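Local coordinates for protein succinyl-CoA ligase (ADP-forming) subunit alpha (Methanosaeta concilii, PDB 6HXI) that belongs to the succinyl-CoA ligase family, pairing a CoA-ligase domain with a citrate synthase-like C-terminal domain, and binds coenzyme A, at residues B[253-265]-B[287-301]. Sequence-based numbering, arbitrary orientation.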
ATOM      1  N   LYS B 253      54.651  -1.826  52.732  1.00 73.77           N
ATOM      2  CA  LYS B 253      54.185  -0.486  52.350  1.00 71.78           C
ATOM      3  C   LYS B 253      53.232   0.039  53.418  1.00 75.64           C
ATOM      4  O   LYS B 253      52.528  -0.785  54.013  1.00 75.09           O
ATOM      5  CB  LYS B 253      53.479  -0.524  50.990  1.00 70.02           C
ATOM      6  CG  LYS B 253      54.449  -0.533  49.830  1.00 69.74           C
ATOM      7  CD  LYS B 253      53.794  -0.912  48.515  1.00 71.02           C
ATOM      8  CE  LYS B 253      54.864  -1.421  47.592  1.00 74.06           C
ATOM      9  NZ  LYS B 253      54.323  -1.829  46.291  1.00 78.06           N
ATOM     10  N   PRO B 254      53.193   1.372  53.709  1.00 72.36           N
ATOM     11  CA  PRO B 254      52.264   1.854  54.751  1.00 71.20           C
ATOM     12  C   PRO B 254      50.803   1.639  54.348  1.00 71.27           C
ATOM     13  O   PRO B 254      50.426   1.930  53.217  1.00 69.18           O
ATOM     14  CB  PRO B 254      52.659   3.320  54.945  1.00 73.69           C
ATOM     15  CG  PRO B 254      53.326   3.708  53.687  1.00 78.06           C
ATOM     16  CD  PRO B 254      53.961   2.487  53.108  1.00 74.06           C
ATOM     17  N   LEU B 255      50.013   1.040  55.257  1.00 66.83           N
ATOM     18  CA  LEU B 255      48.608   0.691  55.063  1.00 63.36           C
ATOM     19  C   LEU B 255      47.647   1.481  55.963  1.00 66.24           C
ATOM     20  O   LEU B 255      47.717   1.356  57.187  1.00 66.84           O
ATOM     21  CB  LEU B 255      48.415  -0.826  55.289  1.00 62.93           C
ATOM     22  CG  LEU B 255      47.031  -1.390  54.923  1.00 64.90           C
ATOM     23  CD1 LEU B 255      47.141  -2.453  53.876  1.00 63.38           C
ATOM     24  CD2 LEU B 255      46.312  -1.924  56.147  1.00 67.83           C
ATOM     25  N   VAL B 256      46.728   2.258  55.352  1.00 61.81           N
ATOM     26  CA  VAL B 256      45.676   3.003  56.065  1.00 61.31           C
ATOM     27  C   VAL B 256      44.500   2.042  56.139  1.00 63.98           C
ATOM     28  O   VAL B 256      44.162   1.415  55.135  1.00 63.07           O
ATOM     29  CB  VAL B 256      45.285   4.348  55.389  1.00 65.14           C
ATOM     30  CG1 VAL B 256      44.175   5.052  56.162  1.00 64.67           C
ATOM     31  CG2 VAL B 256      46.497   5.273  55.239  1.00 66.84           C
ATOM     32  N   ALA B 257      43.900   1.881  57.318  1.00 60.00           N
ATOM     33  CA  ALA B 257      42.790   0.943  57.456  1.00 57.53           C
ATOM     34  C   ALA B 257      41.667   1.431  58.353  1.00 60.30           C
ATOM     35  O   ALA B 257      41.917   1.969  59.424  1.00 59.69           O
ATOM     36  CB  ALA B 257      43.309  -0.388  57.962  1.00 58.91           C
ATOM     37  N   TRP B 258      40.418   1.211  57.919  1.00 56.19           N
ATOM     38  CA  TRP B 258      39.237   1.530  58.711  1.00 55.25           C
ATOM     39  C   TRP B 258      38.141   0.501  58.482  1.00 55.44           C
ATOM     40  O   TRP B 258      37.868   0.139  57.340  1.00 51.96           O
ATOM     41  CB  TRP B 258      38.728   2.971  58.506  1.00 53.82           C
ATOM     42  CG  TRP B 258      37.527   3.279  59.364  1.00 55.34           C
ATOM     43  CD1 TRP B 258      36.227   3.374  58.954  1.00 57.05           C
ATOM     44  CD2 TRP B 258      37.504   3.382  60.796  1.00 56.67           C
ATOM     45  NE1 TRP B 258      35.402   3.576  60.035  1.00 57.02           N
ATOM     46  CE2 TRP B 258      36.159   3.584  61.179  1.00 60.55           C
ATOM     47  CE3 TRP B 258      38.493   3.337  61.791  1.00 59.63           C
ATOM     48  CZ2 TRP B 258      35.780   3.756  62.516  1.00 61.59           C
ATOM     49  CZ3 TRP B 258      38.117   3.495  63.116  1.00 63.19           C
ATOM     50  CH2 TRP B 258      36.777   3.713  63.468  1.00 63.69           C
ATOM     51  N   VAL B 259      37.531   0.023  59.579  1.00 52.66           N
ATOM     52  CA  VAL B 259      36.444  -0.952  59.549  1.00 51.67           C
ATOM     53  C   VAL B 259      35.165  -0.260  60.061  1.00 57.87           C
ATOM     54  O   VAL B 259      35.123   0.233  61.190  1.00 58.25           O
ATOM     55  CB  VAL B 259      36.787  -2.259  60.323  1.00 56.33           C
ATOM     56  CG1 VAL B 259      35.623  -3.241  60.279  1.00 55.15           C
ATOM     57  CG2 VAL B 259      38.056  -2.912  59.773  1.00 56.20           C
ATOM     58  N   THR B 260      34.142  -0.190  59.198  1.00 55.10           N
ATOM     59  CA  THR B 260      32.849   0.441  59.504  1.00 55.10           C
ATOM     60  C   THR B 260      31.935  -0.545  60.273  1.00 59.28           C
ATOM     61  O   THR B 260      32.121  -1.760  60.189  1.00 59.61           O
ATOM     62  CB  THR B 260      32.198   0.953  58.210  1.00 54.20           C
ATOM     63  OG1 THR B 260      31.772  -0.170  57.460  1.00 58.62           O
ATOM     64  CG2 THR B 260      33.148   1.777  57.357  1.00 49.27           C
ATOM     65  N   GLY B 261      30.957  -0.016  60.990  1.00 55.36           N
ATOM     66  CA  GLY B 261      30.024  -0.819  61.776  1.00 55.34           C
ATOM     67  C   GLY B 261      30.219  -0.666  63.272  1.00 61.67           C
ATOM     68  O   GLY B 261      29.906  -1.586  64.026  1.00 62.18           O
ATOM     69  N   THR B 262      30.739   0.494  63.710  1.00 59.72           N
ATOM     70  CA  THR B 262      30.966   0.804  65.127  1.00 63.14           C
ATOM     71  C   THR B 262      29.634   1.045  65.857  1.00 69.43           C
ATOM     72  O   THR B 262      29.605   1.033  67.078  1.00 69.55           O
ATOM     73  CB  THR B 262      31.984   1.958  65.307  1.00 77.17           C
ATOM     74  OG1 THR B 262      31.440   3.190  64.825  1.00 79.12           O
ATOM     75  CG2 THR B 262      33.334   1.678  64.633  1.00 77.68           C
ATOM     76  N   CYS B 263      28.532   1.255  65.093  1.00 67.77           N
ATOM     77  CA  CYS B 263      27.169   1.473  65.596  1.00 69.07           C
ATOM     78  C   CYS B 263      26.569   0.216  66.243  1.00 73.50           C
ATOM     79  O   CYS B 263      25.795   0.335  67.193  1.00 74.88           O
ATOM     80  CB  CYS B 263      26.280   1.963  64.464  1.00 68.10           C
ATOM     81  SG  CYS B 263      26.120   0.776  63.103  1.00 69.96           S
ATOM     82  N   SER B 264      26.885  -0.970  65.684  1.00 67.94           N
ATOM     83  CA  SER B 264      26.374  -2.289  66.070  1.00 68.44           C
ATOM     84  C   SER B 264      26.218  -2.551  67.586  1.00 75.17           C
ATOM     85  O   SER B 264      25.108  -2.935  67.963  1.00 75.48           O
ATOM     86  CB  SER B 264      27.201  -3.401  65.437  1.00 70.75           C
ATOM     87  OG  SER B 264      26.596  -4.667  65.632  1.00 78.27           O
ATOM     88  N   PRO B 265      27.240  -2.369  68.479  1.00 73.62           N
ATOM     89  CA  PRO B 265      27.020  -2.665  69.916  1.00 74.79           C
ATOM     90  C   PRO B 265      25.950  -1.824  70.616  1.00 80.63           C
ATOM     91  O   PRO B 265      25.418  -2.262  71.640  1.00 82.10           O
ATOM     92  CB  PRO B 265      28.399  -2.437  70.542  1.00 77.50           C
ATOM     93  CG  PRO B 265      29.360  -2.539  69.414  1.00 80.56           C
ATOM     94  CD  PRO B 265      28.640  -1.956  68.245  1.00 74.71           C
ATOM     95  N   ALA B 287      33.322  -4.369  64.305  1.00 57.31           N
ATOM     96  CA  ALA B 287      34.182  -3.293  63.816  1.00 56.96           C
ATOM     97  C   ALA B 287      35.257  -2.918  64.858  1.00 63.65           C
ATOM     98  O   ALA B 287      36.410  -2.676  64.483  1.00 63.11           O
ATOM     99  CB  ALA B 287      33.349  -2.076  63.441  1.00 56.67           C
ATOM    100  N   GLN B 288      34.894  -2.920  66.155  1.00 63.05           N
ATOM    101  CA  GLN B 288      35.812  -2.603  67.262  1.00 65.66           C
ATOM    102  C   GLN B 288      36.976  -3.587  67.333  1.00 71.63           C
ATOM    103  O   GLN B 288      38.126  -3.150  67.293  1.00 74.61           O
ATOM    104  CB  GLN B 288      35.071  -2.474  68.613  1.00 68.67           C
ATOM    105  CG  GLN B 288      34.285  -1.154  68.776  1.00 72.35           C
ATOM    106  CD  GLN B 288      32.935  -1.091  68.053  1.00 73.19           C
ATOM    107  OE1 GLN B 288      32.491  -2.036  67.361  1.00 60.97           O
ATOM    108  NE2 GLN B 288      32.225   0.019  68.237  1.00 54.80           N
ATOM    109  N   ALA B 289      36.688  -4.905  67.376  1.00 66.12           N
ATOM    110  CA  ALA B 289      37.694  -5.972  67.390  1.00 65.61           C
ATOM    111  C   ALA B 289      38.617  -5.899  66.158  1.00 68.64           C
ATOM    112  O   ALA B 289      39.820  -6.121  66.287  1.00 72.18           O
ATOM    113  CB  ALA B 289      37.013  -7.325  67.446  1.00 65.70           C
ATOM    114  N   LYS B 290      38.066  -5.541  64.994  1.00 59.80           N
ATOM    115  CA  LYS B 290      38.815  -5.398  63.734  1.00 57.75           C
ATOM    116  C   LYS B 290      39.741  -4.170  63.710  1.00 62.71           C
ATOM    117  O   LYS B 290      40.916  -4.308  63.360  1.00 64.32           O
ATOM    118  CB  LYS B 290      37.867  -5.411  62.517  1.00 55.34           C
ATOM    119  CG  LYS B 290      37.230  -6.780  62.267  1.00 54.02           C
ATOM    120  CD  LYS B 290      36.305  -6.770  61.076  1.00 61.70           C
ATOM    121  CE  LYS B 290      35.766  -8.147  60.757  1.00 62.74           C
ATOM    122  NZ  LYS B 290      35.056  -8.186  59.441  1.00 53.46           N
ATOM    123  N   ASN B 291      39.222  -2.985  64.097  1.00 58.41           N
ATOM    124  CA  ASN B 291      39.990  -1.738  64.144  1.00 59.00           C
ATOM    125  C   ASN B 291      41.101  -1.819  65.182  1.00 68.90           C
ATOM    126  O   ASN B 291      42.197  -1.315  64.938  1.00 70.81           O
ATOM    127  CB  ASN B 291      39.075  -0.525  64.387  1.00 54.70           C
ATOM    128  CG  ASN B 291      38.316  -0.067  63.159  1.00 68.34           C
ATOM    129  OD1 ASN B 291      38.837  -0.064  62.036  1.00 62.34           O
ATOM    130  ND2 ASN B 291      37.063   0.344  63.339  1.00 49.50           N
ATOM    131  N   ASP B 292      40.837  -2.488  66.316  1.00 68.41           N
ATOM    132  CA  ASP B 292      41.833  -2.671  67.375  1.00 72.10           C
ATOM    133  C   ASP B 292      42.964  -3.579  66.903  1.00 74.47           C
ATOM    134  O   ASP B 292      44.126  -3.207  67.058  1.00 74.85           O
ATOM    135  CB  ASP B 292      41.188  -3.205  68.661  1.00 76.82           C
ATOM    136  CG  ASP B 292      40.374  -2.185  69.441  1.00 99.91           C
ATOM    137  OD1 ASP B 292      40.341  -0.995  69.023  1.00102.68           O
ATOM    138  OD2 ASP B 292      39.785  -2.566  70.477  1.00109.67           O
ATOM    139  N   ALA B 293      42.624  -4.738  66.278  1.00 68.69           N
ATOM    140  CA  ALA B 293      43.599  -5.690  65.732  1.00 68.00           C
ATOM    141  C   ALA B 293      44.412  -5.046  64.595  1.00 71.30           C
ATOM    142  O   ALA B 293      45.581  -5.382  64.417  1.00 70.91           O
ATOM    143  CB  ALA B 293      42.896  -6.943  65.242  1.00 67.56           C
ATOM    144  N   PHE B 294      43.795  -4.101  63.840  1.00 67.88           N
ATOM    145  CA  PHE B 294      44.472  -3.356  62.773  1.00 65.79           C
ATOM    146  C   PHE B 294      45.499  -2.384  63.384  1.00 70.28           C
ATOM    147  O   PHE B 294      46.624  -2.322  62.895  1.00 70.39           O
ATOM    148  CB  PHE B 294      43.475  -2.616  61.868  1.00 64.28           C
ATOM    149  CG  PHE B 294      43.228  -3.243  60.510  1.00 63.27           C
ATOM    150  CD1 PHE B 294      44.265  -3.395  59.592  1.00 65.18           C
ATOM    151  CD2 PHE B 294      41.945  -3.615  60.120  1.00 62.67           C
ATOM    152  CE1 PHE B 294      44.029  -3.956  58.327  1.00 63.73           C
ATOM    153  CE2 PHE B 294      41.712  -4.176  58.856  1.00 62.82           C
ATOM    154  CZ  PHE B 294      42.754  -4.349  57.971  1.00 60.44           C
ATOM    155  N   ARG B 295      45.119  -1.658  64.457  1.00 68.08           N
ATOM    156  CA  ARG B 295      45.999  -0.716  65.155  1.00 71.47           C
ATOM    157  C   ARG B 295      47.248  -1.450  65.675  1.00 79.13           C
ATOM    158  O   ARG B 295      48.366  -1.021  65.387  1.00 79.52           O
ATOM    159  CB  ARG B 295      45.251  -0.050  66.323  1.00 75.86           C
ATOM    160  CG  ARG B 295      44.981   1.433  66.132  1.00 88.58           C
ATOM    161  CD  ARG B 295      44.118   1.998  67.246  1.00 98.70           C
ATOM    162  NE  ARG B 295      42.696   1.682  67.064  1.00107.31           N
ATOM    163  CZ  ARG B 295      41.791   2.516  66.548  1.00120.47           C
ATOM    164  NH1 ARG B 295      42.146   3.735  66.155  1.00110.77           N
ATOM    165  NH2 ARG B 295      40.525   2.140  66.432  1.00 98.89           N
ATOM    166  N   GLN B 296      47.033  -2.597  66.366  1.00 77.86           N
ATOM    167  CA  GLN B 296      48.045  -3.483  66.959  1.00 80.52           C
ATOM    168  C   GLN B 296      48.979  -4.146  65.936  1.00 84.81           C
ATOM    169  O   GLN B 296      50.088  -4.539  66.299  1.00 85.62           O
ATOM    170  CB  GLN B 296      47.370  -4.558  67.830  1.00 82.61           C
ATOM    171  CG  GLN B 296      46.785  -4.019  69.136  1.00109.22           C
ATOM    172  CD  GLN B 296      45.834  -4.989  69.788  1.00136.68           C
ATOM    173  OE1 GLN B 296      46.210  -6.097  70.189  1.00138.48           O
ATOM    174  NE2 GLN B 296      44.582  -4.583  69.934  1.00126.29           N
ATOM    175  N   ALA B 297      48.529  -4.287  64.673  1.00 80.71           N
ATOM    176  CA  ALA B 297      49.317  -4.886  63.584  1.00 79.99           C
ATOM    177  C   ALA B 297      50.276  -3.890  62.893  1.00 84.09           C
ATOM    178  O   ALA B 297      51.137  -4.311  62.120  1.00 85.02           O
ATOM    179  CB  ALA B 297      48.398  -5.534  62.562  1.00 78.27           C
ATOM    180  N   GLY B 298      50.130  -2.596  63.182  1.00 79.42           N
ATOM    181  CA  GLY B 298      50.982  -1.563  62.605  1.00 79.69           C
ATOM    182  C   GLY B 298      50.370  -0.766  61.471  1.00 81.84           C
ATOM    183  O   GLY B 298      51.081  -0.001  60.816  1.00 83.62           O
ATOM    184  N   ALA B 299      49.055  -0.912  61.232  1.00 74.47           N
ATOM    185  CA  ALA B 299      48.351  -0.139  60.210  1.00 71.69           C
ATOM    186  C   ALA B 299      48.065   1.278  60.755  1.00 74.88           C
ATOM    187  O   ALA B 299      48.076   1.490  61.970  1.00 76.15           O
ATOM    188  CB  ALA B 299      47.038  -0.827  59.836  1.00 70.12           C
ATOM    189  N   TYR B 300      47.799   2.236  59.855  1.00 68.02           N
ATOM    190  CA  TYR B 300      47.441   3.605  60.216  1.00 66.38           C
ATOM    191  C   TYR B 300      45.906   3.631  60.294  1.00 68.27           C
ATOM    192  O   TYR B 300      45.217   3.525  59.269  1.00 65.51           O
ATOM    193  CB  TYR B 300      48.010   4.591  59.183  1.00 66.07           C
ATOM    194  CG  TYR B 300      49.522   4.616  59.181  1.00 68.60           C
ATOM    195  CD1 TYR B 300      50.255   3.679  58.455  1.00 70.88           C
ATOM    196  CD2 TYR B 300      50.224   5.559  59.925  1.00 71.01           C
ATOM    197  CE1 TYR B 300      51.651   3.670  58.485  1.00 75.20           C
ATOM    198  CE2 TYR B 300      51.619   5.588  59.928  1.00 73.72           C
ATOM    199  CZ  TYR B 300      52.330   4.630  59.220  1.00 82.95           C
ATOM    200  OH  TYR B 300      53.705   4.642  59.224  1.00 89.27           O
ATOM    201  N   VAL B 301      45.374   3.631  61.529  1.00 64.47           N
ATOM    202  CA  VAL B 301      43.926   3.557  61.774  1.00 62.73           C
ATOM    203  C   VAL B 301      43.371   4.893  62.298  1.00 66.09           C
ATOM    204  O   VAL B 301      43.822   5.340  63.348  1.00 69.21           O
ATOM    205  CB  VAL B 301      43.568   2.355  62.701  1.00 67.28           C
ATOM    206  CG1 VAL B 301      42.055   2.208  62.873  1.00 66.32           C
ATOM    207  CG2 VAL B 301      44.175   1.052  62.183  1.00 66.34           C
TER
HETATM  208  O   HOH W   1      51.443   0.059  57.636  1.00 62.93           O
HETATM  209  O   HOH W   2      30.859  -3.642  65.413  1.00 62.39           O
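Ala257 is the bump that fits the face of Phe294: its CB sits 3.6 Å from the centroid of the Phe294 ring, 15° off the normal, a CH-pi contact. Leu255 CD2 and Val259 CG2 meet the same ring obliquely, so every other residue from 255 to 259 touches it, Leu255 with the end of its side chain. Val259 is a second knob, with CG1 lying 3.7 Å from Lys290 CD and close to Ala287. Lys290 lends only its aliphatic part here; its NZ runs on to a salt bridge with Glu239. Beside them Asn291 sets its amide against the Val259 backbone, in the place of a neighbouring strand: OD1 accepts from Val259 N at 2.8 Å, while ND2 gives to Val259 O at 2.9 Å, both on in-plane lone pairs. Two bonds thus fix the amide's rotation, and it lies nearly flat over Trp258, the planes 18° apart, with ND2 3.3 Å from Trp258 CZ3. Strand 255-260 is the outermost, within this chain, of the parallel strands of the flavodoxin-like CoA-ligase domain, with helix 287-297 packed antiparallel to it. The chain leaves that helix through a Schellman motif at Gly298 and turns back to bridge the sheet edge, Tyr300 N bonding Leu255 O and Tyr300 O receiving Ala257 N. The Tyr300 ring reaches along the edge until CE1 touches Pro254 CB at 3.7 Å. At the opposite end Ala287 CB nestles into the turn at Gly261, 3.4 Å from Gly261 C, and Gln288, bent at chi2 (79°), brings NE2 within 3.0 Å of Thr262 O.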